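Long-range contacts in carbohydrate esterase family 2 (CE2) (Chaetomium olivicolor, PDB 4XVH), which probably acts as an acetyl xylan esterase, hydrolysing acetyl esters on plant cell-wall polysaccharides with an SGNH-type hydrolase domain joined to a beta-sandwich domain: residues E14-G19 and S83-G88; I35-G40 and S89-N94; R110-I115 and N150-D155; S202-A207 and Y246-F251. One frame throughout, in Å; residues are numbered along the deposited sequence.

Contact 1 of 4, residues E14-G19 and S83-G88; sequences ELSWPG and SEPAYG. With PEU (2,5,8,11,14,17,20,23,26,29,32,35,38,41,44,47,50,53,56,59,62,65,68,71,74,77,80-heptacosaoxadooctacontan-82-ol), chain C.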
loop_
_atom_site.group_PDB
_atom_site.type_symbol
_atom_site.label_atom_id
_atom_site.label_comp_id
_atom_site.label_asym_id
_atom_site.label_seq_id
_atom_site.Cartn_x
_atom_site.Cartn_y
_atom_site.Cartn_z
ATOM N N GLU A 14 -6.590 -0.115 15.255
ATOM C CA GLU A 14 -7.003 0.757 14.157
ATOM C C GLU A 14 -6.512 0.242 12.823
ATOM O O GLU A 14 -5.306 0.044 12.611
ATOM C CB GLU A 14 -6.493 2.191 14.368
ATOM C CG GLU A 14 -6.886 3.184 13.253
ATOM C CD GLU A 14 -6.205 4.538 13.436
ATOM O OE1 GLU A 14 -5.206 4.614 14.182
ATOM O OE2 GLU A 14 -6.690 5.536 12.863
ATOM N N LEU A 15 -7.456 0.007 11.922
ATOM C CA LEU A 15 -7.122 -0.249 10.530
ATOM C C LEU A 15 -6.874 1.090 9.870
ATOM O O LEU A 15 -7.803 1.786 9.450
ATOM C CB LEU A 15 -8.234 -1.020 9.837
ATOM C CG LEU A 15 -8.621 -2.320 10.548
ATOM C CD1 LEU A 15 -9.693 -2.985 9.674
ATOM C CD2 LEU A 15 -7.410 -3.268 10.753
ATOM N N SER A 16 -5.605 1.455 9.819
ATOM C CA SER A 16 -5.188 2.777 9.369
ATOM C C SER A 16 -4.549 2.711 7.981
ATOM O O SER A 16 -5.052 3.304 7.031
ATOM C CB SER A 16 -4.198 3.375 10.371
ATOM O OG SER A 16 -3.725 4.615 9.895
ATOM N N TRP A 17 -3.430 2.002 7.845
ATOM C CA TRP A 17 -2.804 1.876 6.527
ATOM C C TRP A 17 -3.693 1.099 5.526
ATOM O O TRP A 17 -4.531 0.280 5.919
ATOM C CB TRP A 17 -1.428 1.198 6.680
ATOM C CG TRP A 17 -0.452 1.996 7.489
ATOM C CD1 TRP A 17 0.030 1.686 8.740
ATOM C CD2 TRP A 17 0.126 3.277 7.143
ATOM N NE1 TRP A 17 0.895 2.680 9.174
ATOM C CE2 TRP A 17 0.973 3.660 8.212
ATOM C CE3 TRP A 17 0.005 4.134 6.036
ATOM C CZ2 TRP A 17 1.707 4.858 8.198
ATOM C CZ3 TRP A 17 0.742 5.322 6.026
ATOM C CH2 TRP A 17 1.581 5.665 7.095
ATOM N N PRO A 18 -3.522 1.365 4.220
ATOM C CA PRO A 18 -4.229 0.591 3.199
ATOM C C PRO A 18 -3.883 -0.879 3.322
ATOM O O PRO A 18 -2.741 -1.210 3.673
ATOM C CB PRO A 18 -3.675 1.143 1.871
ATOM C CG PRO A 18 -3.151 2.515 2.214
ATOM C CD PRO A 18 -2.589 2.335 3.618
ATOM N N GLY A 19 -4.850 -1.746 3.041
ATOM C CA GLY A 19 -4.579 -3.179 3.008
ATOM C C GLY A 19 -4.645 -3.826 4.373
ATOM O O GLY A 19 -4.648 -5.060 4.447
ATOM N N SER A 83 -8.854 1.433 1.255
ATOM C CA SER A 83 -8.622 2.873 1.229
ATOM C C SER A 83 -7.558 3.324 2.218
ATOM O O SER A 83 -6.904 2.493 2.866
ATOM C CB SER A 83 -9.940 3.626 1.512
ATOM O OG SER A 83 -10.503 3.210 2.748
ATOM N N GLU A 84 -7.401 4.638 2.377
ATOM C CA GLU A 84 -6.199 5.160 3.039
ATOM C C GLU A 84 -6.518 6.106 4.206
ATOM O O GLU A 84 -7.637 6.605 4.324
ATOM C CB GLU A 84 -5.322 5.884 2.002
ATOM C CG GLU A 84 -5.975 7.203 1.517
ATOM C CD GLU A 84 -5.103 7.934 0.508
ATOM O OE1 GLU A 84 -3.993 8.392 0.903
ATOM O OE2 GLU A 84 -5.523 8.019 -0.674
ATOM N N PRO A 85 -5.530 6.360 5.067
ATOM C CA PRO A 85 -5.796 7.159 6.266
ATOM C C PRO A 85 -6.330 8.556 5.981
ATOM O O PRO A 85 -7.095 9.082 6.794
ATOM C CB PRO A 85 -4.424 7.252 6.956
ATOM C CG PRO A 85 -3.506 6.374 6.209
ATOM C CD PRO A 85 -4.219 5.692 5.107
ATOM N N ALA A 86 -5.961 9.129 4.842
ATOM C CA ALA A 86 -6.344 10.504 4.555
ATOM C C ALA A 86 -7.861 10.658 4.513
ATOM O O ALA A 86 -8.364 11.737 4.781
ATOM C CB ALA A 86 -5.746 10.984 3.223
ATOM N N TYR A 87 -8.577 9.583 4.171
ATOM C CA TYR A 87 -10.035 9.652 4.050
ATOM C C TYR A 87 -10.735 9.236 5.345
ATOM O O TYR A 87 -11.853 9.665 5.614
ATOM C CB TYR A 87 -10.533 8.783 2.888
ATOM C CG TYR A 87 -10.293 9.404 1.524
ATOM C CD1 TYR A 87 -11.185 10.333 0.987
ATOM C CD2 TYR A 87 -9.147 9.091 0.786
ATOM C CE1 TYR A 87 -10.950 10.915 -0.253
ATOM C CE2 TYR A 87 -8.912 9.671 -0.467
ATOM C CZ TYR A 87 -9.816 10.579 -0.977
ATOM O OH TYR A 87 -9.555 11.146 -2.216
ATOM N N GLY A 88 -10.078 8.382 6.132
ATOM C CA GLY A 88 -10.596 7.997 7.446
ATOM C C GLY A 88 -9.947 6.717 7.930
ATOM O O GLY A 88 -9.003 6.234 7.316
HETATM C CAA PEU C . -10.738 12.758 8.112
HETATM O OAB PEU C . -10.703 13.695 7.021
HETATM C CAC PEU C . -10.190 15.025 7.420
HETATM C CAD PEU C . -10.082 16.197 6.374
HETATM O OAE PEU C . -11.353 16.570 5.789
HETATM C CAF PEU C . -11.976 15.511 4.994
HETATM C CAG PEU C . -11.430 15.111 3.612
HETATM O OAH PEU C . -10.051 14.728 3.505
HETATM C CAI PEU C . -9.757 14.213 2.176
HETATM C CAJ PEU C . -8.255 14.052 1.916
HETATM O OAK PEU C . -8.016 13.487 0.599
HETATM C CAL PEU C . -6.655 13.758 0.204
HETATM C CAM PEU C . -6.291 13.223 -1.177
HETATM O OAN PEU C . -5.004 13.824 -1.427
HETATM C CAO PEU C . -4.474 13.565 -2.747
HETATM C CAP PEU C . -3.509 14.731 -2.817
HETATM O OAQ PEU C . -2.632 15.091 -3.912
HETATM C CAR PEU C . -3.210 15.269 -5.243
HETATM C CAS PEU C . -3.586 14.051 -6.124
HETATM O OAT PEU C . -2.431 13.204 -6.511
HETATM C CAU PEU C . -1.707 12.554 -5.423
HETATM C CAV PEU C . -0.513 11.725 -5.943
HETATM O OAW PEU C . 0.259 11.006 -4.949
#
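Pro85 and Pro18 supply most of the apolar packing, their rings meeting at about a right angle with CD of Pro18 4.0 Å from CD of Pro85. CG of Pro85 also lies 4.2 Å from CE3 of Trp17, whose NE1 is bonded to the carbonyl of Tyr188. Pro18 CG rests on CB of Glu84, a residue whose carboxylate reaches Ser162.

The polar contacts are carbon-to-oxygen ones. Pro18 CA approaches Ser83 O at 3.3 Å in a CA-H...O contact with an angle of 134° at the hydrogen, and this buried carbonyl has no conventional partner in the model. Ser16 O comes within 3.2 Å of Pro85 CD while accepting a hydrogen bond from Arg81.

Towards the ligand, Tyr87 N bonds to Glu84 O at 3.1 Å, closing a turn. With CG beside its backbone N (chi1 -76°), the Tyr87 ring turns one face to ether oxygen OAK of PEU, which lies 3.8 Å above its plane, offset toward the rim. Losing the ring to an alanine here is likely to leave the bound chain less supported and Asn133 without its hydroxyl partner. The proline packing lies at the base of the loop between strands 73-81 and 88-97 of the N-terminal beta-sandwich domain, which carries Ala86 and Tyr87 into the ligand pocket.

Contact 2 of 4, residues I35-G40 and S89-N94; sequences IASVSG and SIFLGN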
loop_
_atom_site.group_PDB
_atom_site.type_symbol
_atom_site.label_atom_id
_atom_site.label_comp_id
_atom_site.label_asym_id
_atom_site.label_seq_id
_atom_site.Cartn_x
_atom_site.Cartn_y
_atom_site.Cartn_z
ATOM N N ILE A 35 -17.124 -3.308 15.255
ATOM C CA ILE A 35 -16.462 -2.046 14.987
ATOM C C ILE A 35 -16.625 -1.140 16.192
ATOM O O ILE A 35 -17.739 -0.832 16.601
ATOM C CB ILE A 35 -17.029 -1.373 13.726
ATOM C CG1 ILE A 35 -16.630 -2.203 12.494
ATOM C CG2 ILE A 35 -16.554 0.087 13.615
ATOM C CD1 ILE A 35 -16.994 -1.578 11.170
ATOM N N ALA A 36 -15.503 -0.729 16.762
ATOM C CA ALA A 36 -15.521 0.129 17.928
ATOM C C ALA A 36 -15.904 1.539 17.509
ATOM O O ALA A 36 -16.762 2.160 18.113
ATOM C CB ALA A 36 -14.164 0.105 18.629
ATOM N N SER A 37 -15.294 2.026 16.437
ATOM C CA SER A 37 -15.636 3.343 15.934
ATOM C C SER A 37 -15.163 3.485 14.514
ATOM O O SER A 37 -14.254 2.776 14.072
ATOM C CB SER A 37 -15.012 4.443 16.801
ATOM O OG SER A 37 -13.636 4.640 16.513
ATOM N N VAL A 38 -15.757 4.417 13.788
ATOM C CA VAL A 38 -15.274 4.651 12.443
ATOM C C VAL A 38 -15.190 6.160 12.248
ATOM O O VAL A 38 -16.004 6.909 12.796
ATOM C CB VAL A 38 -16.160 3.941 11.385
ATOM C CG1 VAL A 38 -17.610 4.242 11.597
ATOM C CG2 VAL A 38 -15.751 4.330 10.018
ATOM N N SER A 39 -14.143 6.622 11.563
ATOM C CA SER A 39 -14.058 8.041 11.247
ATOM C C SER A 39 -13.858 8.241 9.752
ATOM O O SER A 39 -13.247 7.395 9.086
ATOM C CB SER A 39 -12.939 8.723 12.035
ATOM O OG SER A 39 -11.719 8.043 11.903
ATOM N N GLY A 40 -14.405 9.350 9.253
ATOM C CA GLY A 40 -14.309 9.723 7.855
ATOM C C GLY A 40 -14.916 8.675 6.954
ATOM O O GLY A 40 -15.930 8.057 7.303
ATOM N N SER A 89 -10.449 6.156 9.016
ATOM C CA SER A 89 -9.974 4.850 9.459
ATOM C C SER A 89 -11.086 4.069 10.174
ATOM O O SER A 89 -12.138 4.620 10.467
ATOM C CB SER A 89 -8.751 5.005 10.364
ATOM O OG SER A 89 -9.083 5.729 11.524
ATOM N N ILE A 90 -10.851 2.781 10.424
ATOM C CA ILE A 90 -11.802 1.953 11.161
ATOM C C ILE A 90 -11.145 1.438 12.441
ATOM O O ILE A 90 -10.035 0.903 12.396
ATOM C CB ILE A 90 -12.308 0.749 10.321
ATOM C CG1 ILE A 90 -13.024 1.260 9.061
ATOM C CG2 ILE A 90 -13.245 -0.110 11.177
ATOM C CD1 ILE A 90 -13.102 0.238 7.908
ATOM N N PHE A 91 -11.789 1.634 13.587
ATOM C CA PHE A 91 -11.260 1.045 14.822
ATOM C C PHE A 91 -12.031 -0.237 15.137
ATOM O O PHE A 91 -13.247 -0.186 15.354
ATOM C CB PHE A 91 -11.348 2.035 15.984
ATOM C CG PHE A 91 -10.397 3.211 15.862
ATOM C CD1 PHE A 91 -10.677 4.269 15.001
ATOM C CD2 PHE A 91 -9.242 3.268 16.637
ATOM C CE1 PHE A 91 -9.792 5.360 14.902
ATOM C CE2 PHE A 91 -8.359 4.354 16.553
ATOM C CZ PHE A 91 -8.643 5.396 15.690
ATOM N N LEU A 92 -11.336 -1.377 15.141
ATOM C CA LEU A 92 -11.989 -2.666 15.307
ATOM C C LEU A 92 -12.355 -2.924 16.759
ATOM O O LEU A 92 -11.645 -2.483 17.676
ATOM C CB LEU A 92 -11.101 -3.800 14.790
ATOM C CG LEU A 92 -10.942 -3.865 13.255
ATOM C CD1 LEU A 92 -10.247 -5.138 12.859
ATOM C CD2 LEU A 92 -12.299 -3.805 12.585
ATOM N N GLY A 93 -13.462 -3.645 16.952
ATOM C CA GLY A 93 -13.870 -4.140 18.258
ATOM C C GLY A 93 -13.581 -5.631 18.388
ATOM O O GLY A 93 -12.517 -6.103 17.965
ATOM N N ASN A 94 -14.514 -6.381 18.963
ATOM C CA ASN A 94 -14.336 -7.820 19.068
ATOM C C ASN A 94 -15.000 -8.614 17.941
ATOM O O ASN A 94 -16.001 -8.196 17.371
ATOM C CB ASN A 94 -14.846 -8.295 20.412
ATOM C CG ASN A 94 -13.999 -7.772 21.555
ATOM O OD1 ASN A 94 -12.770 -7.741 21.472
ATOM N ND2 ASN A 94 -14.662 -7.404 22.663
HETATM O O HOH W 1 -9.143 8.174 10.830
#
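Phe91 O is gripped by two successive amides, Ala36 N at 2.7 Å and Ser37 N at 3.2 Å. The first bond is bent (135° at the hydrogen) and the second straighter (163°), and both donors are tilted from the carbonyl plane. Two residues facing one make this a classic beta bulge, which shifts the register by one where the chain turns a corner at Ala36. Beyond it the antiparallel ladder continues: Phe91 N returns a bond to Ser37 O at 2.8 Å, and Ser39 and Ser89 form the next hydrogen-bonded pair.

Ser37, Ser39, Ser89 and Phe91 share one face of the sheet. With chi1 at 79°, Ser37 OG sits between its own backbone N and carbonyl carbon, which holds it 3.3 Å from Phe91 CD1. The hydroxyls of Ser39 and Ser89 are bridged by a water, and Ser89 OG is also bonded to Glu14.

Val38 and Ile90 occupy the other face. Ile90 CG2 meets Ile35 at its CD1, 4.0 Å away, and also at its CG2, the two side chains crossing obliquely. A serine at Ile35 would probably open a gap beside Ile90 and Phe59 that the shorter side chain could not fill. One face of the paired strands thus carries three serines around the Phe91 ring and the other aliphatic groups, while the backbone bonds, doubled at the bulge, hold the strands together.

Contact 3 of 4, residues R110-I115 and N150-D155; sequences RQIDII and NALGAD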
loop_
_atom_site.group_PDB
_atom_site.type_symbol
_atom_site.label_atom_id
_atom_site.label_comp_id
_atom_site.label_asym_id
_atom_site.label_seq_id
_atom_site.Cartn_x
_atom_site.Cartn_y
_atom_site.Cartn_z
ATOM N N ARG A 110 6.837 -15.856 3.635
ATOM C CA ARG A 110 7.355 -14.745 2.836
ATOM C C ARG A 110 6.664 -13.441 3.216
ATOM O O ARG A 110 5.459 -13.433 3.437
ATOM C CB ARG A 110 7.162 -15.000 1.346
ATOM C CG ARG A 110 7.924 -16.224 0.845
ATOM C CD ARG A 110 7.556 -16.487 -0.615
ATOM N NE ARG A 110 8.354 -17.621 -1.112
ATOM C CZ ARG A 110 8.173 -18.179 -2.305
ATOM N NH1 ARG A 110 7.247 -17.674 -3.130
ATOM N NH2 ARG A 110 8.938 -19.220 -2.672
ATOM N N GLN A 111 7.421 -12.355 3.300
ATOM C CA GLN A 111 6.844 -11.083 3.780
ATOM C C GLN A 111 7.399 -9.924 2.972
ATOM O O GLN A 111 8.621 -9.861 2.722
ATOM C CB GLN A 111 7.166 -10.861 5.288
ATOM C CG GLN A 111 6.633 -11.973 6.232
ATOM C CD GLN A 111 7.064 -11.763 7.696
ATOM O OE1 GLN A 111 8.107 -11.180 7.950
ATOM N NE2 GLN A 111 6.246 -12.223 8.652
ATOM N N ILE A 112 6.535 -8.978 2.614
ATOM C CA ILE A 112 6.943 -7.872 1.750
ATOM C C ILE A 112 6.374 -6.528 2.231
ATOM O O ILE A 112 5.163 -6.414 2.453
ATOM C CB ILE A 112 6.461 -8.139 0.292
ATOM C CG1 ILE A 112 7.102 -9.420 -0.283
ATOM C CG2 ILE A 112 6.732 -6.963 -0.598
ATOM C CD1 ILE A 112 6.629 -9.728 -1.729
ATOM N N ASP A 113 7.224 -5.514 2.355
ATOM C CA ASP A 113 6.744 -4.143 2.578
ATOM C C ASP A 113 6.583 -3.426 1.237
ATOM O O ASP A 113 7.433 -3.552 0.348
ATOM C CB ASP A 113 7.714 -3.336 3.441
ATOM C CG ASP A 113 7.470 -3.520 4.940
ATOM O OD1 ASP A 113 6.699 -4.433 5.305
ATOM O OD2 ASP A 113 8.065 -2.771 5.753
ATOM N N ILE A 114 5.510 -2.647 1.110
ATOM C CA ILE A 114 5.318 -1.827 -0.076
ATOM C C ILE A 114 5.109 -0.382 0.344
ATOM O O ILE A 114 4.143 -0.079 1.021
ATOM C CB ILE A 114 4.115 -2.305 -0.873
ATOM C CG1 ILE A 114 4.139 -3.853 -0.956
ATOM C CG2 ILE A 114 4.101 -1.630 -2.246
ATOM C CD1 ILE A 114 2.786 -4.499 -1.018
ATOM N N ILE A 115 6.019 0.504 -0.044
ATOM C CA ILE A 115 6.015 1.866 0.489
ATOM C C ILE A 115 5.826 2.849 -0.660
ATOM O O ILE A 115 6.564 2.766 -1.638
ATOM C CB ILE A 115 7.331 2.193 1.209
ATOM C CG1 ILE A 115 7.620 1.155 2.314
ATOM C CG2 ILE A 115 7.283 3.641 1.759
ATOM C CD1 ILE A 115 9.109 1.123 2.774
ATOM N N ASN A 150 0.591 -11.267 -3.634
ATOM C CA ASN A 150 -0.298 -12.407 -3.867
ATOM C C ASN A 150 0.344 -13.478 -4.768
ATOM O O ASN A 150 0.251 -14.668 -4.496
ATOM C CB ASN A 150 -1.600 -11.971 -4.533
ATOM C CG ASN A 150 -2.504 -11.104 -3.625
ATOM O OD1 ASN A 150 -2.332 -11.013 -2.393
ATOM N ND2 ASN A 150 -3.499 -10.480 -4.255
ATOM N N ALA A 151 0.940 -13.059 -5.885
ATOM C CA ALA A 151 1.549 -14.019 -6.820
ATOM C C ALA A 151 2.705 -14.793 -6.149
ATOM O O ALA A 151 2.999 -15.940 -6.497
ATOM C CB ALA A 151 2.065 -13.276 -8.091
ATOM N N LEU A 152 3.368 -14.146 -5.197
ATOM C CA LEU A 152 4.512 -14.781 -4.517
ATOM C C LEU A 152 4.064 -15.524 -3.253
ATOM O O LEU A 152 4.886 -16.083 -2.537
ATOM C CB LEU A 152 5.550 -13.726 -4.146
ATOM C CG LEU A 152 6.115 -13.005 -5.389
ATOM C CD1 LEU A 152 6.975 -11.857 -4.942
ATOM C CD2 LEU A 152 6.896 -14.010 -6.238
ATOM N N GLY A 153 2.769 -15.520 -2.978
ATOM C CA GLY A 153 2.282 -16.189 -1.792
ATOM C C GLY A 153 2.790 -15.501 -0.518
ATOM O O GLY A 153 2.935 -16.162 0.514
ATOM N N ALA A 154 3.050 -14.191 -0.585
ATOM C CA ALA A 154 3.615 -13.485 0.565
ATOM C C ALA A 154 2.604 -12.625 1.327
ATOM O O ALA A 154 1.726 -12.019 0.724
ATOM C CB ALA A 154 4.774 -12.593 0.131
ATOM N N ASP A 155 2.759 -12.564 2.653
ATOM C CA ASP A 155 2.078 -11.537 3.441
ATOM C C ASP A 155 2.691 -10.193 3.060
ATOM O O ASP A 155 3.827 -10.122 2.557
ATOM C CB ASP A 155 2.232 -11.792 4.960
ATOM C CG ASP A 155 1.053 -12.557 5.543
ATOM O OD1 ASP A 155 -0.031 -12.555 4.925
ATOM O OD2 ASP A 155 1.204 -13.178 6.603
HETATM O O HOH W 2 5.056 -17.627 1.876
HETATM O O HOH W 3 3.553 -13.601 7.655
#
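Arg110 has its CG beside the backbone N (chi1 -63°) and its chain extended from CG to NE, and this reach takes the guanidinium past Ala154 to the end of helix 144-151. There NH1 donates to Leu152 O at 2.9 Å; the oxygen lies at the edge of the guanidinium, 17° out of its plane. Arg110 CB meanwhile packs against Ala154 CB at 3.6 Å, and Trp329 makes a cation-pi contact with the same arginine.

The acceptor belongs to a helix terminus: Gly153, with positive phi, closes a Schellman motif, after which the chain turns into strand 155-160. That strand lies parallel to strand 111-116, and the connection through helix 144-151 makes this a beta-alpha-beta crossover of the Rossmann-like domain. The parallel register is set by Asp155 N bonding to Arg110 O and by Ile112 N bonding to Asp155 O, each at 2.9 Å, so that Asp155 spans Gln111 on the neighbouring strand. A water between Arg110 N and Gly153 O adds a further link.

Ile112 brings its CD1 to Leu152 CD1 and to Ala154 CB, 3.9 Å from each, crossing Leu152 at about a right angle; Ile323 of helix 309-327 touches both Ile112 and Leu152. The side chains of Gln111 and Asp155 project from the same face of the sheet and share a second water, which accepts from Gln111 NE2 and donates to Asp155 OD2. The carboxylate also forms a salt bridge with Arg3, while Gln111 OE1 takes the amide of Ser204.

Contact 4 of 4, residues S202-A207 and Y246-F251; sequences SWSPDA and YPRAHF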
loop_
_atom_site.group_PDB
_atom_site.type_symbol
_atom_site.label_atom_id
_atom_site.label_comp_id
_atom_site.label_asym_id
_atom_site.label_seq_id
_atom_site.Cartn_x
_atom_site.Cartn_y
_atom_site.Cartn_z
ATOM N N SER A 202 8.685 -10.161 14.757
ATOM C CA SER A 202 7.674 -11.022 14.138
ATOM C C SER A 202 7.448 -10.637 12.674
ATOM O O SER A 202 6.937 -11.449 11.862
ATOM C CB SER A 202 6.347 -10.957 14.918
ATOM O OG SER A 202 5.876 -9.620 15.122
ATOM N N TRP A 203 7.848 -9.422 12.306
ATOM C CA TRP A 203 7.681 -8.966 10.914
ATOM C C TRP A 203 9.058 -8.578 10.374
ATOM O O TRP A 203 9.690 -7.638 10.868
ATOM C CB TRP A 203 6.689 -7.777 10.822
ATOM C CG TRP A 203 6.440 -7.251 9.390
ATOM C CD1 TRP A 203 6.882 -6.058 8.865
ATOM C CD2 TRP A 203 5.697 -7.898 8.339
ATOM N NE1 TRP A 203 6.464 -5.933 7.547
ATOM C CE2 TRP A 203 5.731 -7.039 7.203
ATOM C CE3 TRP A 203 5.003 -9.113 8.244
ATOM C CZ2 TRP A 203 5.120 -7.368 5.994
ATOM C CZ3 TRP A 203 4.383 -9.438 7.039
ATOM C CH2 TRP A 203 4.455 -8.574 5.923
ATOM N N SER A 204 9.521 -9.300 9.361
ATOM C CA SER A 204 10.868 -9.102 8.862
ATOM C C SER A 204 10.870 -9.302 7.345
ATOM O O SER A 204 11.112 -10.417 6.862
ATOM C CB SER A 204 11.843 -10.085 9.543
ATOM O OG SER A 204 13.179 -9.822 9.132
ATOM N N PRO A 205 10.582 -8.230 6.594
ATOM C CA PRO A 205 10.367 -8.359 5.155
ATOM C C PRO A 205 11.555 -8.940 4.412
ATOM O O PRO A 205 12.705 -8.517 4.624
ATOM C CB PRO A 205 10.125 -6.923 4.703
ATOM C CG PRO A 205 9.588 -6.228 5.892
ATOM C CD PRO A 205 10.188 -6.899 7.109
ATOM N N ASP A 206 11.260 -9.900 3.544
ATOM C CA ASP A 206 12.241 -10.416 2.612
ATOM C C ASP A 206 12.521 -9.397 1.527
ATOM O O ASP A 206 13.632 -9.333 0.968
ATOM C CB ASP A 206 11.743 -11.695 1.962
ATOM C CG ASP A 206 11.363 -12.733 2.965
ATOM O OD1 ASP A 206 12.236 -13.545 3.314
ATOM O OD2 ASP A 206 10.190 -12.757 3.388
ATOM N N ALA A 207 11.491 -8.613 1.232
ATOM C CA ALA A 207 11.561 -7.638 0.166
ATOM C C ALA A 207 10.880 -6.361 0.615
ATOM O O ALA A 207 9.849 -6.411 1.291
ATOM C CB ALA A 207 10.884 -8.174 -1.098
ATOM N N TYR A 246 15.847 -4.006 8.818
ATOM C CA TYR A 246 15.760 -5.185 7.975
ATOM C C TYR A 246 17.018 -5.306 7.115
ATOM O O TYR A 246 16.970 -5.134 5.902
ATOM C CB TYR A 246 14.510 -5.115 7.081
ATOM C CG TYR A 246 13.213 -4.795 7.805
ATOM C CD1 TYR A 246 12.878 -5.414 9.014
ATOM C CD2 TYR A 246 12.308 -3.890 7.264
ATOM C CE1 TYR A 246 11.663 -5.115 9.668
ATOM C CE2 TYR A 246 11.118 -3.581 7.909
ATOM C CZ TYR A 246 10.799 -4.202 9.106
ATOM O OH TYR A 246 9.593 -3.894 9.718
ATOM N N PRO A 247 18.152 -5.587 7.749
ATOM C CA PRO A 247 19.429 -5.548 7.022
ATOM C C PRO A 247 19.535 -6.552 5.876
ATOM O O PRO A 247 20.328 -6.340 4.959
ATOM C CB PRO A 247 20.461 -5.883 8.102
ATOM C CG PRO A 247 19.694 -6.614 9.130
ATOM C CD PRO A 247 18.303 -6.060 9.130
ATOM N N ARG A 248 18.780 -7.639 5.938
ATOM C CA ARG A 248 18.898 -8.671 4.909
ATOM C C ARG A 248 17.886 -8.475 3.771
ATOM O O ARG A 248 17.862 -9.245 2.831
ATOM C CB ARG A 248 18.698 -10.061 5.519
ATOM C CG ARG A 248 19.756 -10.494 6.550
ATOM C CD ARG A 248 19.305 -11.777 7.290
ATOM N NE ARG A 248 18.101 -11.575 8.115
ATOM C CZ ARG A 248 16.849 -11.902 7.764
ATOM N NH1 ARG A 248 16.589 -12.459 6.578
ATOM N NH2 ARG A 248 15.843 -11.662 8.605
ATOM N N ALA A 249 17.020 -7.479 3.857
ATOM C CA ALA A 249 15.978 -7.375 2.826
ATOM C C ALA A 249 16.558 -6.957 1.484
ATOM O O ALA A 249 17.538 -6.202 1.445
ATOM C CB ALA A 249 14.904 -6.367 3.246
ATOM N N HIS A 250 15.944 -7.413 0.391
ATOM C CA HIS A 250 16.218 -6.825 -0.914
ATOM C C HIS A 250 15.267 -5.658 -1.158
ATOM O O HIS A 250 14.105 -5.696 -0.740
ATOM C CB HIS A 250 16.083 -7.857 -2.029
ATOM C CG HIS A 250 17.239 -8.808 -2.085
ATOM N ND1 HIS A 250 18.084 -8.891 -3.168
ATOM C CD2 HIS A 250 17.704 -9.698 -1.176
ATOM C CE1 HIS A 250 19.031 -9.785 -2.922
ATOM N NE2 HIS A 250 18.809 -10.303 -1.728
ATOM N N PHE A 251 15.764 -4.622 -1.835
ATOM C CA PHE A 251 14.953 -3.431 -2.074
ATOM C C PHE A 251 14.648 -3.278 -3.565
ATOM O O PHE A 251 15.545 -3.447 -4.422
ATOM C CB PHE A 251 15.679 -2.183 -1.521
ATOM C CG PHE A 251 15.726 -2.155 -0.015
ATOM C CD1 PHE A 251 16.600 -2.988 0.670
ATOM C CD2 PHE A 251 14.834 -1.358 0.703
ATOM C CE1 PHE A 251 16.646 -2.999 2.047
ATOM C CE2 PHE A 251 14.848 -1.350 2.077
ATOM C CZ PHE A 251 15.753 -2.186 2.766
HETATM O O HOH W 4 8.840 -4.958 11.990
HETATM O O HOH W 5 15.697 -11.030 1.689
#
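Tyr246 lays one ring face against Pro205, whose CD stands 3.3 Å from the ring centroid and only 8° off its normal, a close CH-pi contact. Its CE1 lies 3.4 Å from Trp203 O, and its hydroxyl comes to the edge of the Trp203 ring, 3.6 Å from CD1. A water joins Tyr246 OH to Trp203 O from the edge of the tyrosine ring. Tyr246 also opens a type I turn, closed by Ala249 N bonding back to Tyr246 O. Within it, Arg248 bends at its third torsion (chi3 -65°), which folds NH2 back to 3.3 Å from Ser204 OG; its carbonyl shares a water with Asp206 O. Ala249 then sets its CB 3.4 Å from Pro205 O. At His250 the turn gives way to strand, and the backbone N donates to Asp206 O at 3.1 Å, beginning the parallel pairing with Ala207; the imidazole ND1 is bonded to His290. Trp203 NE1 and Asp206 OD2 reach Asp113 and the amide of Gln111 on strand 111-116. The contact thus lies where strands 207-211 and 250-254 begin, with helix 309-327 packing on Ala207 and His250 and helix 228-243 on Phe251.

Overall arrangement
The four contacts fall into two touching pairs, one in each domain. Contacts 1 and 2, centres 11 Å apart, meet in the antiparallel sheet where strands 14-15 and 88-97 are neighbours; their segments alternate along the chain, so the N-terminal domain is interlaced in sequence. Contacts 3 and 4 follow in series, also with centres 11 Å apart, and secure successive parts of the parallel sheet: strands 155-160 and 111-116, then 207-211 and 250-254. Contact 1 comes within about 7 Å of contact 3 at the nearest atoms, whereas the centres of contacts 2 and 4 are 30 Å apart. Through contact 1 the beta-sandwich domain contributes to the ligand pocket that the hydrolase domain shares.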